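Long-range contacts in beta-galactosidase/beta-glucuronidase (Faecalibacterium prausnitzii L2-6, PDB 6MVF), which binds flavin mononucleotide and belongs to glycoside hydrolase family 2, where it probably acts as a beta-glucuronidase: residues 91-96 with 157-162; 97-102 with 111-116; 602-607 with 640-645. All blocks are in the same frame, centred on the assembly; numbering follows the deposited sequence.

Contact 1 (91-96 with 157-162); sequences VEVLAA and GGLYRG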
# COMPACT_ATOMS: atom_id res chain seq x y z
N VAL A 91 12.43 -27.93 6.83
CA VAL A 91 11.08 -27.79 6.29
C VAL A 91 10.12 -27.66 7.46
O VAL A 91 10.25 -28.37 8.46
CB VAL A 91 10.67 -28.95 5.35
CG1 VAL A 91 10.79 -30.28 6.03
CG2 VAL A 91 9.26 -28.75 4.88
N GLU A 92 9.20 -26.70 7.36
CA GLU A 92 8.23 -26.42 8.41
C GLU A 92 6.83 -26.57 7.82
O GLU A 92 6.44 -25.79 6.94
CB GLU A 92 8.46 -25.03 8.98
CG GLU A 92 7.35 -24.50 9.86
CD GLU A 92 7.69 -23.14 10.44
OE1 GLU A 92 8.33 -23.09 11.53
OE2 GLU A 92 7.31 -22.11 9.81
N VAL A 93 6.09 -27.57 8.29
CA VAL A 93 4.68 -27.78 7.95
C VAL A 93 3.84 -27.16 9.06
O VAL A 93 4.00 -27.51 10.23
CB VAL A 93 4.35 -29.27 7.78
CG1 VAL A 93 2.86 -29.47 7.48
CG2 VAL A 93 5.23 -29.91 6.70
N LEU A 94 2.93 -26.25 8.70
CA LEU A 94 2.19 -25.54 9.74
C LEU A 94 0.99 -26.33 10.24
O LEU A 94 0.46 -26.01 11.31
CB LEU A 94 1.75 -24.14 9.26
CG LEU A 94 2.91 -23.20 8.89
CD1 LEU A 94 2.44 -21.90 8.20
CD2 LEU A 94 3.79 -22.90 10.10
N ALA A 95 0.57 -27.35 9.47
CA ALA A 95 -0.42 -28.35 9.86
C ALA A 95 -0.63 -29.35 8.72
O ALA A 95 -0.65 -28.97 7.54
CB ALA A 95 -1.77 -27.72 10.26
N ALA A 96 -0.78 -30.62 9.05
CA ALA A 96 -1.04 -31.65 8.06
C ALA A 96 -2.13 -32.56 8.61
O ALA A 96 -1.87 -33.37 9.51
CB ALA A 96 0.23 -32.44 7.71
N GLY A 157 -8.91 -32.92 5.07
CA GLY A 157 -7.58 -33.46 4.87
C GLY A 157 -6.68 -32.48 4.14
O GLY A 157 -7.14 -31.64 3.37
N GLY A 158 -5.38 -32.60 4.38
CA GLY A 158 -4.42 -31.89 3.57
C GLY A 158 -3.56 -30.87 4.29
O GLY A 158 -3.47 -30.85 5.52
N LEU A 159 -2.90 -30.03 3.49
CA LEU A 159 -1.96 -29.03 3.98
C LEU A 159 -2.67 -27.68 4.02
O LEU A 159 -2.47 -26.80 3.18
CB LEU A 159 -0.73 -28.99 3.07
CG LEU A 159 0.19 -30.19 3.05
CD1 LEU A 159 1.26 -29.97 2.00
CD2 LEU A 159 0.80 -30.38 4.43
N TYR A 160 -3.53 -27.51 5.02
CA TYR A 160 -4.51 -26.42 4.96
C TYR A 160 -3.98 -25.11 5.57
O TYR A 160 -4.75 -24.15 5.69
CB TYR A 160 -5.82 -26.87 5.63
CG TYR A 160 -5.67 -27.15 7.09
CD1 TYR A 160 -5.30 -28.41 7.55
CD2 TYR A 160 -5.90 -26.15 8.03
CE1 TYR A 160 -5.16 -28.65 8.92
CE2 TYR A 160 -5.77 -26.37 9.38
CZ TYR A 160 -5.41 -27.62 9.83
OH TYR A 160 -5.28 -27.81 11.20
N ARG A 161 -2.69 -25.06 5.94
CA ARG A 161 -2.06 -23.85 6.47
C ARG A 161 -0.80 -23.44 5.73
O ARG A 161 -0.27 -22.35 6.01
CB ARG A 161 -1.71 -24.02 7.95
CG ARG A 161 -2.91 -24.09 8.88
CD ARG A 161 -2.50 -24.07 10.36
NE ARG A 161 -3.69 -24.25 11.17
CZ ARG A 161 -3.74 -24.82 12.37
NH1 ARG A 161 -2.63 -25.27 12.94
NH2 ARG A 161 -4.91 -24.94 12.98
N GLY A 162 -0.29 -24.26 4.81
CA GLY A 162 0.92 -23.96 4.06
C GLY A 162 2.14 -24.57 4.70
O GLY A 162 2.09 -25.21 5.76
O HOH W 1 -0.23 -26.81 5.92

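Contact 2 (97-102 with 111-116); sequences ALDATV and THEGGF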
# COMPACT_ATOMS: atom_id res chain seq x y z
N ALA A 97 -3.33 -32.44 8.07
CA ALA A 97 -4.50 -33.13 8.62
C ALA A 97 -4.70 -34.44 7.88
O ALA A 97 -4.98 -34.42 6.68
CB ALA A 97 -5.72 -32.23 8.50
N LEU A 98 -4.58 -35.58 8.57
CA LEU A 98 -4.36 -35.73 10.02
C LEU A 98 -3.00 -36.31 10.40
O LEU A 98 -2.56 -36.23 11.55
CB LEU A 98 -5.43 -36.64 10.60
CG LEU A 98 -6.85 -36.15 10.49
CD1 LEU A 98 -7.79 -37.24 11.00
CD2 LEU A 98 -7.01 -34.85 11.28
N ASP A 99 -2.35 -36.92 9.41
CA ASP A 99 -1.18 -37.78 9.58
C ASP A 99 -0.29 -37.53 8.38
O ASP A 99 -0.79 -37.43 7.26
CB ASP A 99 -1.61 -39.25 9.66
CG ASP A 99 -0.52 -40.16 10.22
OD1 ASP A 99 0.60 -39.67 10.49
OD2 ASP A 99 -0.80 -41.38 10.39
N ALA A 100 1.02 -37.42 8.59
CA ALA A 100 1.89 -36.95 7.52
C ALA A 100 3.24 -37.66 7.50
O ALA A 100 3.74 -38.10 8.54
CB ALA A 100 2.12 -35.44 7.60
N THR A 101 3.81 -37.74 6.30
CA THR A 101 5.19 -38.19 6.08
C THR A 101 5.86 -37.23 5.12
O THR A 101 5.30 -36.94 4.05
CB THR A 101 5.24 -39.62 5.51
OG1 THR A 101 4.65 -40.54 6.44
CG2 THR A 101 6.68 -40.03 5.27
N VAL A 102 7.04 -36.75 5.47
CA VAL A 102 7.78 -35.81 4.63
C VAL A 102 8.99 -36.53 4.03
O VAL A 102 9.77 -37.15 4.76
CB VAL A 102 8.22 -34.55 5.41
CG1 VAL A 102 8.92 -33.55 4.49
CG2 VAL A 102 7.02 -33.89 6.07
N THR A 111 7.93 -37.99 10.15
CA THR A 111 6.50 -38.30 10.15
C THR A 111 5.83 -37.61 11.33
O THR A 111 6.46 -37.30 12.34
CB THR A 111 6.20 -39.80 10.24
OG1 THR A 111 6.79 -40.32 11.44
CG2 THR A 111 6.73 -40.54 9.03
N HIS A 112 4.53 -37.39 11.20
CA HIS A 112 3.84 -36.61 12.22
C HIS A 112 2.38 -37.02 12.29
O HIS A 112 1.75 -37.31 11.27
CB HIS A 112 3.93 -35.11 11.94
CG HIS A 112 3.31 -34.28 13.01
ND1 HIS A 112 1.99 -33.88 12.97
CD2 HIS A 112 3.83 -33.77 14.16
CE1 HIS A 112 1.73 -33.15 14.04
NE2 HIS A 112 2.82 -33.07 14.77
N GLU A 113 1.85 -37.00 13.50
CA GLU A 113 0.46 -37.35 13.73
C GLU A 113 -0.20 -36.23 14.52
O GLU A 113 0.44 -35.60 15.37
CB GLU A 113 0.39 -38.68 14.47
CG GLU A 113 -0.98 -39.23 14.63
CD GLU A 113 -0.99 -40.52 15.44
OE1 GLU A 113 -1.75 -40.59 16.43
OE2 GLU A 113 -0.23 -41.45 15.08
N GLY A 114 -1.47 -35.97 14.23
CA GLY A 114 -2.13 -34.79 14.78
C GLY A 114 -2.16 -33.69 13.74
O GLY A 114 -1.11 -33.25 13.25
N GLY A 115 -3.35 -33.22 13.39
CA GLY A 115 -3.48 -32.41 12.20
C GLY A 115 -3.67 -30.93 12.45
O GLY A 115 -4.23 -30.23 11.61
N PHE A 116 -3.22 -30.43 13.60
CA PHE A 116 -3.49 -29.04 13.95
C PHE A 116 -2.28 -28.38 14.60
O PHE A 116 -2.44 -27.34 15.25
CB PHE A 116 -4.71 -28.93 14.88
CG PHE A 116 -5.91 -29.68 14.39
CD1 PHE A 116 -6.05 -31.05 14.65
CD2 PHE A 116 -6.89 -29.04 13.63
CE1 PHE A 116 -7.13 -31.75 14.16
CE2 PHE A 116 -7.98 -29.72 13.15
CZ PHE A 116 -8.10 -31.08 13.42

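Contact 3 (602-607 with 640-645); sequences SNQDTV and AVADTV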
# COMPACT_ATOMS: atom_id res chain seq x y z
N SER A 602 -31.85 -3.53 21.27
CA SER A 602 -31.09 -2.29 21.39
C SER A 602 -30.32 -2.28 22.70
O SER A 602 -30.79 -2.81 23.71
CB SER A 602 -32.00 -1.07 21.30
OG SER A 602 -31.21 0.10 21.32
N ASN A 603 -29.13 -1.67 22.68
CA ASN A 603 -28.46 -1.36 23.93
C ASN A 603 -28.83 0.02 24.47
O ASN A 603 -28.30 0.45 25.49
CB ASN A 603 -26.93 -1.52 23.80
CG ASN A 603 -26.33 -0.72 22.67
OD1 ASN A 603 -26.94 0.23 22.16
ND2 ASN A 603 -25.12 -1.09 22.29
N GLN A 604 -29.75 0.71 23.81
CA GLN A 604 -30.46 1.81 24.42
C GLN A 604 -31.65 1.26 25.19
O GLN A 604 -32.07 0.11 25.00
CB GLN A 604 -30.95 2.79 23.35
CG GLN A 604 -29.92 3.06 22.29
CD GLN A 604 -28.73 3.85 22.81
OE1 GLN A 604 -28.65 5.06 22.63
NE2 GLN A 604 -27.78 3.15 23.41
N ASP A 605 -32.21 2.08 26.07
CA ASP A 605 -33.31 1.60 26.90
C ASP A 605 -34.67 2.10 26.44
O ASP A 605 -35.69 1.64 26.98
CB ASP A 605 -33.07 1.99 28.35
CG ASP A 605 -31.81 1.39 28.92
OD1 ASP A 605 -31.54 0.19 28.61
OD2 ASP A 605 -31.09 2.11 29.66
N THR A 606 -34.74 2.99 25.47
CA THR A 606 -36.02 3.49 25.00
C THR A 606 -36.03 3.44 23.48
O THR A 606 -35.11 3.93 22.83
CB THR A 606 -36.29 4.91 25.49
OG1 THR A 606 -36.32 4.90 26.92
CG2 THR A 606 -37.64 5.39 24.96
N VAL A 607 -37.08 2.80 22.94
CA VAL A 607 -37.26 2.59 21.52
C VAL A 607 -38.64 3.10 21.17
O VAL A 607 -39.62 2.80 21.87
CB VAL A 607 -37.10 1.10 21.13
CG1 VAL A 607 -37.65 0.82 19.71
CG2 VAL A 607 -35.64 0.66 21.25
N ALA A 640 -37.37 2.00 13.71
CA ALA A 640 -37.16 2.02 15.15
C ALA A 640 -36.13 3.10 15.47
O ALA A 640 -35.04 3.11 14.90
CB ALA A 640 -36.71 0.66 15.68
N VAL A 641 -36.52 4.02 16.36
CA VAL A 641 -35.70 5.15 16.78
C VAL A 641 -35.29 4.90 18.22
O VAL A 641 -36.11 4.95 19.14
CB VAL A 641 -36.45 6.48 16.64
CG1 VAL A 641 -35.60 7.61 17.17
CG2 VAL A 641 -36.83 6.72 15.20
N ALA A 642 -34.01 4.60 18.43
CA ALA A 642 -33.49 4.54 19.78
C ALA A 642 -33.03 5.95 20.13
O ALA A 642 -33.80 6.90 19.94
CB ALA A 642 -32.37 3.51 19.90
N ASP A 643 -31.81 6.13 20.61
CA ASP A 643 -31.44 7.49 20.98
C ASP A 643 -30.76 8.18 19.80
O ASP A 643 -31.39 8.99 19.11
CB ASP A 643 -30.55 7.49 22.22
CG ASP A 643 -30.18 8.90 22.67
OD1 ASP A 643 -29.18 9.05 23.42
OD2 ASP A 643 -30.87 9.85 22.26
N THR A 644 -29.50 7.86 19.55
CA THR A 644 -28.77 8.43 18.42
C THR A 644 -28.73 7.51 17.21
O THR A 644 -28.04 7.83 16.24
CB THR A 644 -27.34 8.78 18.84
OG1 THR A 644 -26.74 7.64 19.48
CG2 THR A 644 -27.34 9.98 19.78
N VAL A 645 -29.41 6.38 17.26
CA VAL A 645 -29.35 5.40 16.18
C VAL A 645 -30.77 5.08 15.74
O VAL A 645 -31.72 5.21 16.51
CB VAL A 645 -28.61 4.12 16.61
CG1 VAL A 645 -27.14 4.40 16.70
CG2 VAL A 645 -29.13 3.62 17.95

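Contact 1 (91-96 with 157-162)
The backbone amide of L94 donates to the carbonyl O of G162 just where the antiparallel strands 88-93 and 163-168 give way to loops, in the jelly-roll beta-sandwich that forms the sugar binding domain of family 2 glycosidases. L94 N lies 3.2 Å from G162 O. With an N-H...O angle of 166° and the donor in the carbonyl plane, this bond extends the sheet pairing beyond strand 88-93. A water carries the polar linkage onward. It donates to A95 O at 2.7 Å and to G162 O at 2.8 Å, and it accepts from R161 N at 3.0 Å. G162 O is therefore gripped by two donors, and the water ties A95 O to R161 N and G162 O, with which it makes no direct hydrogen bond.

Apolar contacts flank this polar centre. The CD2 branch of L159 meets CG1 of V93 at 3.8 Å, the two side chains crossing at about a right angle, and also touches CB of A96. Near the amide bond, L94 CB and R161 CB abut at 3.7 Å.

The remaining contacts gather round the A95 methyl, which lies obliquely to the Y160 ring and touches its OH and CZ. The same methyl meets R161 CD at 3.7 Å. R161 reaches that far because its CG stands anti to the carbonyl carbon (chi1 -69°) and the chain then runs extended to NE. Its NH1 bonds to F116 O and its NH2 to Q338 O and Q303 OE1, while Y160 OH bonds to G115 O. With an alanine here, the A95 methyl would probably lose the part of its cover that comes from R161, and the carbonyl oxygens of F116 and Q338 would lose a charged donor. Y160 OH also lies 3.4 Å above the plane of the R161 guanidinium, offset toward its rim.

Contact 2 (97-102 with 111-116)
A100 and H112 form an antiparallel hydrogen-bonded pair in the hairpin of strands 99-104 and 107-113, the second an outermost strand of the sugar binding domain's six-stranded antiparallel sheet. A100 N lies 2.8 Å from H112 O, and H112 N returns a bond of 2.9 Å to A100 O, its donor tilted 29° from the carbonyl plane. The non-hydrogen-bonded pairs D99-E113 and T101-T111 flank it, their side chains on the sheet face that A100 and H112 do not use. There T101 and T111 lie side by side, pointing the same way, their CG2 methyls 3.8 Å apart.

G114 N makes a weak bond to L98 O, bent to 127°, and L98 CD2 comes obliquely to the F116 ring, 4.2 Å from CE1. A cis peptide precedes L98, and L98 and D99 face S139 in a classic beta bulge.

Farther out, H112 CG stands anti to the backbone N (chi1 -176°), with the ring ending away from the partner strand; NE2 bonds to E380 OE2 and the ring stacks with F119. H373 ND1 and S145 OG hold E113 OE1, limiting how the carboxylate turns; its OE2 lies 4.7 Å from D99 OD2, so the carboxylates would tend to repel.

Contact 3 (602-607 with 640-645)
Q604 folds across A642 and D643 at the end of two neighbouring antiparallel inner strands of the mixed beta-sheet in the DUF4982 domain, where 606-611 begins and 635-641 finishes. Its CG rests on A642 CB at 3.5 Å, and its amide O approaches D643 CB. The Q604 and D643 side chains cross at about a right angle, yet the amide and carboxylate planes are only 16° apart. A bend at chi2 (-68°) turns the glutamine amide over the 642-645 turn.

Q604 is steadied from its own segment. Its backbone N bonds to S602 OG at 3.0 Å in an ST turn, and NE2 makes a weak bond of 3.3 Å to N603 OD1. S602 OG, which also bonds to M580 O, sits 3.9 Å from the same A642 methyl, so A642 CB is approached by both S602 and Q604. The turn opposite is closed by a bond from A642 N to V645 O.

Toward the strands, V607 CG1 meets A640 CB at 4.1 Å. No conventional hydrogen bond joins the two segments; instead the backbones touch through CA-H...O contacts, A642 CA to T606 O and, at 3.5 Å with 144° at the hydrogen, V607 CA to V641 O.

In the fold
Contacts 1 and 2 adjoin in the sugar binding domain, their centres 8 Å apart. Segment 97-102 continues directly from 91-96, and the whole hairpin of contact 2 falls between the two segments of contact 1 along the chain. A probable hydrogen bond of 3.0 Å from G158 N to A97 O and packing of Y160 CE1 on A97 CB at 3.6 Å couple them. Contact 2 lies nearer the flavin site: the side chain of H112 is about 10 Å from that of K379, which binds FMN. Contact 3 belongs to a separate domain on the opposite side of the chain's centre, its nearest atoms about 33 Å from contact 1 and 34 Å from contact 2.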